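Local coordinates for protein BrkA translocator (Bordetella pertussis, PDB 3QQ2) that forms, as the outer-membrane beta-barrel domain, the pore through which the passenger domain of a complement-inhibiting autotransporter reaches the cell surface, at residues N185-R198 with Q209-S222. The protein carries 1 engineered substitution. Residues are numbered along the deposited sequence; the frame is centred on the assembly and turned at random.
Sequences NTATLGRLGLRFGR and QPYARLGWTQEFKS
R195 lies over one face of the Y211 ring: its NE sits 3.6 Å above the ring plane near the centre. R195 CZ is 4.4 Å from the Y211 ring centroid and 21° off the normal, which defines a cation-pi contact. The two planes are 68° apart, so the guanidinium is steeply tilted rather than stacked flat. Y211 chi1 of 61° sets CG between backbone N and carbonyl carbon, turning a face of the ring toward the R195 guanidinium. Further along the same face, T217 OG1 donates to G190 O (2.6 Å) and accepts from R191 NH1 (2.8 Å), one hydroxyl thus linking backbone and guanidinium; R191 reaches it by bending at chi2 and chi3. The L189 and E219 side chains lie side by side, pointing the same way. The other face is largely apolar: L192 CG meets the edge of W216 at CE3 (4.0 Å), and L194, L214 and F196 share this surface, consistent with lipid contact. Paired backbone bonds at L192/W216, L194/L214 and F196/A212 fix the antiparallel register of a transmembrane hairpin. Strand 154-173 flanks 185-198, supplying E157 to R195 and E161 to R191 as salt-bridge partners, while strand 241-252 borders 209-222 and continues the barrel wall.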
ATOM      1  N   ASN A 185      14.443   6.093  -1.204  1.00 81.34           N
ATOM      2  CA  ASN A 185      15.270   6.713  -2.228  1.00 81.27           C
ATOM      3  C   ASN A 185      16.423   7.526  -1.610  1.00 78.43           C
ATOM      4  O   ASN A 185      16.327   7.981  -0.485  1.00 76.45           O
ATOM      5  CB  ASN A 185      14.408   7.580  -3.138  1.00 81.96           C
ATOM      6  CG  ASN A 185      13.557   8.574  -2.360  1.00 82.94           C
ATOM      7  OD1 ASN A 185      12.325   8.580  -2.490  1.00 86.63           O
ATOM      8  ND2 ASN A 185      14.203   9.415  -1.542  1.00 82.81           N
ATOM      9  N   THR A 186      17.497   7.692  -2.374  1.00 78.23           N
ATOM     10  CA  THR A 186      18.753   8.306  -1.935  1.00 76.60           C
ATOM     11  C   THR A 186      19.381   9.004  -3.152  1.00 76.65           C
ATOM     12  O   THR A 186      19.759   8.336  -4.110  1.00 78.32           O
ATOM     13  CB  THR A 186      19.717   7.236  -1.326  1.00 77.51           C
ATOM     14  OG1 THR A 186      21.067   7.700  -1.353  1.00 76.72           O
ATOM     15  CG2 THR A 186      19.658   5.930  -2.090  1.00 80.66           C
ATOM     16  N   ALA A 187      19.493  10.337  -3.112  1.00 74.92           N
ATOM     17  CA  ALA A 187      19.777  11.143  -4.335  1.00 74.86           C
ATOM     18  C   ALA A 187      20.917  12.187  -4.313  1.00 73.61           C
ATOM     19  O   ALA A 187      20.958  13.059  -3.441  1.00 72.18           O
ATOM     20  CB  ALA A 187      18.479  11.815  -4.830  1.00 74.19           C
ATOM     21  N   THR A 188      21.795  12.117  -5.317  1.00 74.36           N
ATOM     22  CA  THR A 188      22.792  13.167  -5.606  1.00 73.43           C
ATOM     23  C   THR A 188      22.286  14.295  -6.537  1.00 72.57           C
ATOM     24  O   THR A 188      21.500  14.047  -7.443  1.00 73.06           O
ATOM     25  CB  THR A 188      24.091  12.552  -6.173  1.00 75.29           C
ATOM     26  OG1 THR A 188      24.900  12.084  -5.087  1.00 75.64           O
ATOM     27  CG2 THR A 188      24.893  13.572  -6.969  1.00 75.49           C
ATOM     28  N   LEU A 189      22.718  15.530  -6.259  1.00 71.12           N
ATOM     29  CA  LEU A 189      22.531  16.691  -7.136  1.00 70.63           C
ATOM     30  C   LEU A 189      23.846  17.360  -7.385  1.00 71.24           C
ATOM     31  O   LEU A 189      24.668  17.485  -6.471  1.00 69.94           O
ATOM     32  CB  LEU A 189      21.595  17.740  -6.540  1.00 68.30           C
ATOM     33  CG  LEU A 189      20.117  17.660  -6.925  1.00 68.25           C
ATOM     34  CD1 LEU A 189      19.471  16.379  -6.356  1.00 68.48           C
ATOM     35  CD2 LEU A 189      19.335  18.915  -6.511  1.00 64.58           C
ATOM     36  N   GLY A 190      24.033  17.758  -8.647  1.00 73.26           N
ATOM     37  CA  GLY A 190      25.081  18.697  -9.076  1.00 74.15           C
ATOM     38  C   GLY A 190      24.372  19.980  -9.478  1.00 73.85           C
ATOM     39  O   GLY A 190      23.251  19.920 -10.002  1.00 74.24           O
ATOM     40  N   ARG A 191      24.979  21.136  -9.206  1.00 73.18           N
ATOM     41  CA  ARG A 191      24.434  22.397  -9.715  1.00 72.92           C
ATOM     42  C   ARG A 191      25.452  23.478 -10.134  1.00 72.81           C
ATOM     43  O   ARG A 191      26.316  23.901  -9.357  1.00 71.79           O
ATOM     44  CB  ARG A 191      23.356  22.951  -8.798  1.00 71.60           C
ATOM     45  CG  ARG A 191      22.742  24.259  -9.294  1.00 75.31           C
ATOM     46  CD  ARG A 191      21.202  24.235  -9.295  1.00 80.49           C
ATOM     47  NE  ARG A 191      20.551  24.364  -7.976  1.00 81.33           N
ATOM     48  CZ  ARG A 191      20.368  23.359  -7.120  1.00 81.92           C
ATOM     49  NH1 ARG A 191      20.809  22.143  -7.413  1.00 83.28           N
ATOM     50  NH2 ARG A 191      19.753  23.565  -5.959  1.00 82.12           N
ATOM     51  N   LEU A 192      25.311  23.892 -11.398  1.00 73.57           N
ATOM     52  CA  LEU A 192      26.134  24.904 -12.056  1.00 73.17           C
ATOM     53  C   LEU A 192      25.304  26.143 -12.323  1.00 72.25           C
ATOM     54  O   LEU A 192      24.128  26.037 -12.672  1.00 72.41           O
ATOM     55  CB  LEU A 192      26.639  24.369 -13.385  1.00 74.98           C
ATOM     56  CG  LEU A 192      27.665  23.246 -13.352  1.00 75.47           C
ATOM     57  CD1 LEU A 192      28.355  23.227 -14.689  1.00 78.01           C
ATOM     58  CD2 LEU A 192      28.692  23.447 -12.264  1.00 74.74           C
ATOM     59  N   GLY A 193      25.919  27.312 -12.167  1.00 71.39           N
ATOM     60  CA  GLY A 193      25.229  28.581 -12.319  1.00 70.13           C
ATOM     61  C   GLY A 193      26.157  29.780 -12.304  1.00 70.29           C
ATOM     62  O   GLY A 193      27.332  29.686 -11.920  1.00 70.60           O
ATOM     63  N   LEU A 194      25.616  30.919 -12.727  1.00 69.93           N
ATOM     64  CA  LEU A 194      26.344  32.172 -12.747  1.00 69.52           C
ATOM     65  C   LEU A 194      25.399  33.326 -12.466  1.00 68.56           C
ATOM     66  O   LEU A 194      24.311  33.379 -13.043  1.00 69.14           O
ATOM     67  CB  LEU A 194      26.962  32.350 -14.120  1.00 71.57           C
ATOM     68  CG  LEU A 194      27.770  33.608 -14.407  1.00 72.31           C
ATOM     69  CD1 LEU A 194      29.236  33.441 -14.023  1.00 72.24           C
ATOM     70  CD2 LEU A 194      27.647  33.906 -15.872  1.00 72.52           C
ATOM     71  N   ARG A 195      25.794  34.240 -11.579  1.00 67.44           N
ATOM     72  CA  ARG A 195      25.055  35.510 -11.431  1.00 66.94           C
ATOM     73  C   ARG A 195      25.856  36.759 -11.856  1.00 67.83           C
ATOM     74  O   ARG A 195      27.067  36.833 -11.640  1.00 68.85           O
ATOM     75  CB  ARG A 195      24.397  35.661 -10.037  1.00 65.03           C
ATOM     76  CG  ARG A 195      25.317  35.747  -8.818  1.00 64.88           C
ATOM     77  CD  ARG A 195      24.590  35.271  -7.499  1.00 64.51           C
ATOM     78  NE  ARG A 195      24.049  36.339  -6.634  1.00 62.35           N
ATOM     79  CZ  ARG A 195      24.765  37.027  -5.737  1.00 60.86           C
ATOM     80  NH1 ARG A 195      26.065  36.794  -5.592  1.00 58.73           N
ATOM     81  NH2 ARG A 195      24.191  37.970  -4.988  1.00 59.10           N
ATOM     82  N   PHE A 196      25.177  37.710 -12.493  1.00 67.71           N
ATOM     83  CA  PHE A 196      25.758  39.000 -12.800  1.00 68.93           C
ATOM     84  C   PHE A 196      24.982  40.044 -12.060  1.00 69.35           C
ATOM     85  O   PHE A 196      23.766  40.101 -12.185  1.00 69.86           O
ATOM     86  CB  PHE A 196      25.606  39.340 -14.273  1.00 70.17           C
ATOM     87  CG  PHE A 196      26.536  38.606 -15.168  1.00 69.93           C
ATOM     88  CD1 PHE A 196      27.899  38.591 -14.908  1.00 68.94           C
ATOM     89  CD2 PHE A 196      26.045  37.939 -16.291  1.00 69.42           C
ATOM     90  CE1 PHE A 196      28.769  37.920 -15.743  1.00 71.28           C
ATOM     91  CE2 PHE A 196      26.893  37.255 -17.130  1.00 71.39           C
ATOM     92  CZ  PHE A 196      28.269  37.244 -16.867  1.00 72.43           C
ATOM     93  N   GLY A 197      25.659  40.906 -11.319  1.00 70.27           N
ATOM     94  CA  GLY A 197      24.957  42.029 -10.721  1.00 71.20           C
ATOM     95  C   GLY A 197      25.788  43.284 -10.639  1.00 73.50           C
ATOM     96  O   GLY A 197      26.938  43.325 -11.102  1.00 74.41           O
ATOM     97  N   ARG A 198      25.187  44.315 -10.052  1.00 74.46           N
ATOM     98  CA  ARG A 198      25.896  45.541  -9.688  1.00 76.51           C
ATOM     99  C   ARG A 198      25.724  45.790  -8.186  1.00 75.63           C
ATOM    100  O   ARG A 198      24.609  45.695  -7.653  1.00 74.54           O
ATOM    101  CB  ARG A 198      25.427  46.736 -10.546  1.00 78.13           C
ATOM    102  CG  ARG A 198      26.100  48.079 -10.235  1.00 80.67           C
ATOM    103  CD  ARG A 198      26.039  49.012 -11.435  1.00 85.14           C
ATOM    104  NE  ARG A 198      25.926  50.434 -11.094  1.00 88.90           N
ATOM    105  CZ  ARG A 198      24.768  51.095 -10.983  1.00 90.31           C
ATOM    106  NH1 ARG A 198      23.609  50.456 -11.177  1.00 89.68           N
ATOM    107  NH2 ARG A 198      24.764  52.394 -10.675  1.00 90.50           N
ATOM    108  N   GLN A 209      21.639  45.445  -4.075  1.00 71.01           N
ATOM    109  CA  GLN A 209      22.517  44.674  -4.943  1.00 70.57           C
ATOM    110  C   GLN A 209      21.768  43.660  -5.795  1.00 69.52           C
ATOM    111  O   GLN A 209      21.793  42.459  -5.491  1.00 68.12           O
ATOM    112  CB  GLN A 209      23.583  43.958  -4.114  1.00 69.75           C
ATOM    113  CG  GLN A 209      24.792  43.534  -4.912  1.00 69.75           C
ATOM    114  CD  GLN A 209      25.360  42.220  -4.454  1.00 67.28           C
ATOM    115  OE1 GLN A 209      26.474  42.165  -3.944  1.00 67.50           O
ATOM    116  NE2 GLN A 209      24.601  41.147  -4.644  1.00 65.32           N
ATOM    117  N   PRO A 210      21.112  44.133  -6.868  1.00 70.18           N
ATOM    118  CA  PRO A 210      20.407  43.256  -7.819  1.00 69.99           C
ATOM    119  C   PRO A 210      21.374  42.412  -8.599  1.00 69.84           C
ATOM    120  O   PRO A 210      22.556  42.726  -8.664  1.00 70.31           O
ATOM    121  CB  PRO A 210      19.732  44.225  -8.789  1.00 70.92           C
ATOM    122  CG  PRO A 210      19.854  45.547  -8.150  1.00 72.89           C
ATOM    123  CD  PRO A 210      21.086  45.525  -7.311  1.00 71.60           C
ATOM    124  N   TYR A 211      20.856  41.328  -9.166  1.00 69.81           N
ATOM    125  CA  TYR A 211      21.596  40.422 -10.061  1.00 69.99           C
ATOM    126  C   TYR A 211      20.565  39.609 -10.811  1.00 69.46           C
ATOM    127  O   TYR A 211      19.433  39.433 -10.322  1.00 68.60           O
ATOM    128  CB  TYR A 211      22.470  39.456  -9.258  1.00 68.82           C
ATOM    129  CG  TYR A 211      21.638  38.578  -8.347  1.00 69.23           C
ATOM    130  CD1 TYR A 211      21.058  37.407  -8.820  1.00 69.76           C
ATOM    131  CD2 TYR A 211      21.388  38.946  -7.011  1.00 69.09           C
ATOM    132  CE1 TYR A 211      20.272  36.632  -7.995  1.00 69.19           C
ATOM    133  CE2 TYR A 211      20.618  38.159  -6.182  1.00 66.77           C
ATOM    134  CZ  TYR A 211      20.070  37.004  -6.682  1.00 67.66           C
ATOM    135  OH  TYR A 211      19.300  36.204  -5.885  1.00 69.12           O
ATOM    136  N   ALA A 212      20.944  39.109 -11.980  1.00 69.90           N
ATOM    137  CA  ALA A 212      20.157  38.087 -12.637  1.00 69.98           C
ATOM    138  C   ALA A 212      20.986  36.788 -12.715  1.00 70.01           C
ATOM    139  O   ALA A 212      22.221  36.838 -12.737  1.00 69.87           O
ATOM    140  CB  ALA A 212      19.711  38.557 -13.957  1.00 71.33           C
ATOM    141  N   ARG A 213      20.313  35.633 -12.716  1.00 70.13           N
ATOM    142  CA  ARG A 213      20.986  34.347 -12.452  1.00 70.17           C
ATOM    143  C   ARG A 213      20.630  33.278 -13.450  1.00 71.04           C
ATOM    144  O   ARG A 213      19.447  33.043 -13.695  1.00 71.43           O
ATOM    145  CB  ARG A 213      20.635  33.821 -11.044  1.00 68.48           C
ATOM    146  CG  ARG A 213      21.808  33.086 -10.343  1.00 69.92           C
ATOM    147  CD  ARG A 213      21.410  32.231  -9.145  1.00 70.71           C
ATOM    148  NE  ARG A 213      20.614  31.074  -9.580  1.00 75.91           N
ATOM    149  CZ  ARG A 213      21.094  29.854  -9.832  1.00 76.85           C
ATOM    150  NH1 ARG A 213      22.388  29.587  -9.684  1.00 78.15           N
ATOM    151  NH2 ARG A 213      20.270  28.889 -10.225  1.00 77.15           N
ATOM    152  N   LEU A 214      21.643  32.613 -14.005  1.00 71.88           N
ATOM    153  CA  LEU A 214      21.407  31.462 -14.874  1.00 73.44           C
ATOM    154  C   LEU A 214      21.988  30.216 -14.267  1.00 73.62           C
ATOM    155  O   LEU A 214      23.140  30.222 -13.828  1.00 73.33           O
ATOM    156  CB  LEU A 214      22.027  31.654 -16.246  1.00 75.52           C
ATOM    157  CG  LEU A 214      22.124  30.383 -17.105  1.00 76.12           C
ATOM    158  CD1 LEU A 214      20.903  30.182 -18.000  1.00 76.22           C
ATOM    159  CD2 LEU A 214      23.374  30.444 -17.925  1.00 76.74           C
ATOM    160  N   GLY A 215      21.201  29.141 -14.272  1.00 74.45           N
ATOM    161  CA  GLY A 215      21.622  27.898 -13.642  1.00 75.21           C
ATOM    162  C   GLY A 215      21.234  26.616 -14.339  1.00 77.39           C
ATOM    163  O   GLY A 215      20.192  26.524 -14.976  1.00 78.11           O
ATOM    164  N   TRP A 216      22.091  25.620 -14.206  1.00 79.02           N
ATOM    165  CA  TRP A 216      21.772  24.276 -14.615  1.00 82.23           C
ATOM    166  C   TRP A 216      21.795  23.357 -13.392  1.00 82.34           C
ATOM    167  O   TRP A 216      22.607  23.551 -12.471  1.00 81.61           O
ATOM    168  CB  TRP A 216      22.796  23.801 -15.626  1.00 84.41           C
ATOM    169  CG  TRP A 216      22.648  22.372 -16.051  1.00 86.79           C
ATOM    170  CD1 TRP A 216      21.746  21.865 -16.954  1.00 89.47           C
ATOM    171  CD2 TRP A 216      23.448  21.272 -15.622  1.00 87.57           C
ATOM    172  NE1 TRP A 216      21.936  20.513 -17.105  1.00 90.72           N
ATOM    173  CE2 TRP A 216      22.971  20.120 -16.299  1.00 89.71           C
ATOM    174  CE3 TRP A 216      24.528  21.144 -14.735  1.00 87.52           C
ATOM    175  CZ2 TRP A 216      23.534  18.858 -16.116  1.00 90.49           C
ATOM    176  CZ3 TRP A 216      25.091  19.883 -14.547  1.00 88.66           C
ATOM    177  CH2 TRP A 216      24.588  18.759 -15.236  1.00 90.90           C
ATOM    178  N   THR A 217      20.899  22.368 -13.375  1.00 83.84           N
ATOM    179  CA  THR A 217      20.963  21.322 -12.359  1.00 84.18           C
ATOM    180  C   THR A 217      20.369  20.000 -12.815  1.00 86.30           C
ATOM    181  O   THR A 217      19.412  19.959 -13.594  1.00 87.47           O
ATOM    182  CB  THR A 217      20.340  21.757 -11.019  1.00 82.06           C
ATOM    183  OG1 THR A 217      20.876  20.947  -9.971  1.00 81.96           O
ATOM    184  CG2 THR A 217      18.826  21.632 -11.030  1.00 82.03           C
ATOM    185  N   GLN A 218      20.952  18.919 -12.318  1.00 87.56           N
ATOM    186  CA  GLN A 218      20.478  17.588 -12.640  1.00 90.36           C
ATOM    187  C   GLN A 218      20.460  16.728 -11.389  1.00 89.86           C
ATOM    188  O   GLN A 218      20.902  17.163 -10.326  1.00 88.07           O
ATOM    189  CB  GLN A 218      21.375  16.952 -13.707  1.00 93.15           C
ATOM    190  CG  GLN A 218      22.846  16.784 -13.277  1.00 94.16           C
ATOM    191  CD  GLN A 218      23.567  15.671 -14.038  1.00 98.58           C
ATOM    192  OE1 GLN A 218      24.242  14.832 -13.428  1.00 99.04           O
ATOM    193  NE2 GLN A 218      23.424  15.654 -15.374  1.00100.55           N
ATOM    194  N   GLU A 219      19.977  15.497 -11.536  1.00 92.15           N
ATOM    195  CA  GLU A 219      19.818  14.574 -10.424  1.00 92.57           C
ATOM    196  C   GLU A 219      20.084  13.160 -10.825  1.00 95.10           C
ATOM    197  O   GLU A 219      19.308  12.635 -11.595  1.00 96.88           O
ATOM    198  CB  GLU A 219      18.356  14.545  -9.983  1.00 91.83           C
ATOM    199  CG  GLU A 219      17.830  15.767  -9.284  1.00 90.73           C
ATOM    200  CD  GLU A 219      16.716  15.424  -8.313  1.00 90.23           C
ATOM    201  OE1 GLU A 219      16.245  14.254  -8.323  1.00 90.51           O
ATOM    202  OE2 GLU A 219      16.319  16.332  -7.543  1.00 89.14           O
ATOM    203  N   PHE A 220      21.106  12.496 -10.294  1.00 96.54           N
ATOM    204  CA  PHE A 220      20.954  11.042 -10.219  1.00 99.32           C
ATOM    205  C   PHE A 220      20.355  10.623  -8.881  1.00 98.41           C
ATOM    206  O   PHE A 220      20.880  10.961  -7.821  1.00 96.89           O
ATOM    207  CB  PHE A 220      22.181  10.220 -10.637  1.00101.41           C
ATOM    208  CG  PHE A 220      21.813   8.907 -11.338  1.00105.20           C
ATOM    209  CD1 PHE A 220      21.323   8.906 -12.662  1.00107.14           C
ATOM    210  CD2 PHE A 220      21.926   7.674 -10.672  1.00106.91           C
ATOM    211  CE1 PHE A 220      20.968   7.701 -13.316  1.00109.20           C
ATOM    212  CE2 PHE A 220      21.573   6.460 -11.326  1.00109.35           C
ATOM    213  CZ  PHE A 220      21.096   6.485 -12.652  1.00110.12           C
ATOM    214  N   LYS A 221      19.222   9.924  -8.969  1.00 99.99           N
ATOM    215  CA  LYS A 221      18.455   9.418  -7.828  1.00 99.97           C
ATOM    216  C   LYS A 221      18.392   7.891  -7.905  1.00102.28           C
ATOM    217  O   LYS A 221      17.769   7.346  -8.816  1.00104.52           O
ATOM    218  CB  LYS A 221      17.035  10.021  -7.845  1.00 99.31           C
ATOM    219  CG  LYS A 221      15.973   9.246  -7.028  1.00100.24           C
ATOM    220  CD  LYS A 221      14.762  10.111  -6.615  1.00100.60           C
ATOM    221  CE  LYS A 221      13.849  10.497  -7.793  1.00102.33           C
ATOM    222  NZ  LYS A 221      14.104  11.891  -8.251  1.00102.33           N
ATOM    223  N   SER A 222      19.034   7.202  -6.959  1.00102.45           N
ATOM    224  CA  SER A 222      19.093   5.727  -6.972  1.00104.57           C
ATOM    225  C   SER A 222      17.781   5.074  -6.536  1.00104.90           C
ATOM    226  O   SER A 222      17.267   4.186  -7.226  1.00107.11           O
ATOM    227  CB  SER A 222      20.247   5.213  -6.112  1.00104.48           C
ATOM    228  OG  SER A 222      21.491   5.580  -6.678  1.00105.08           O
TER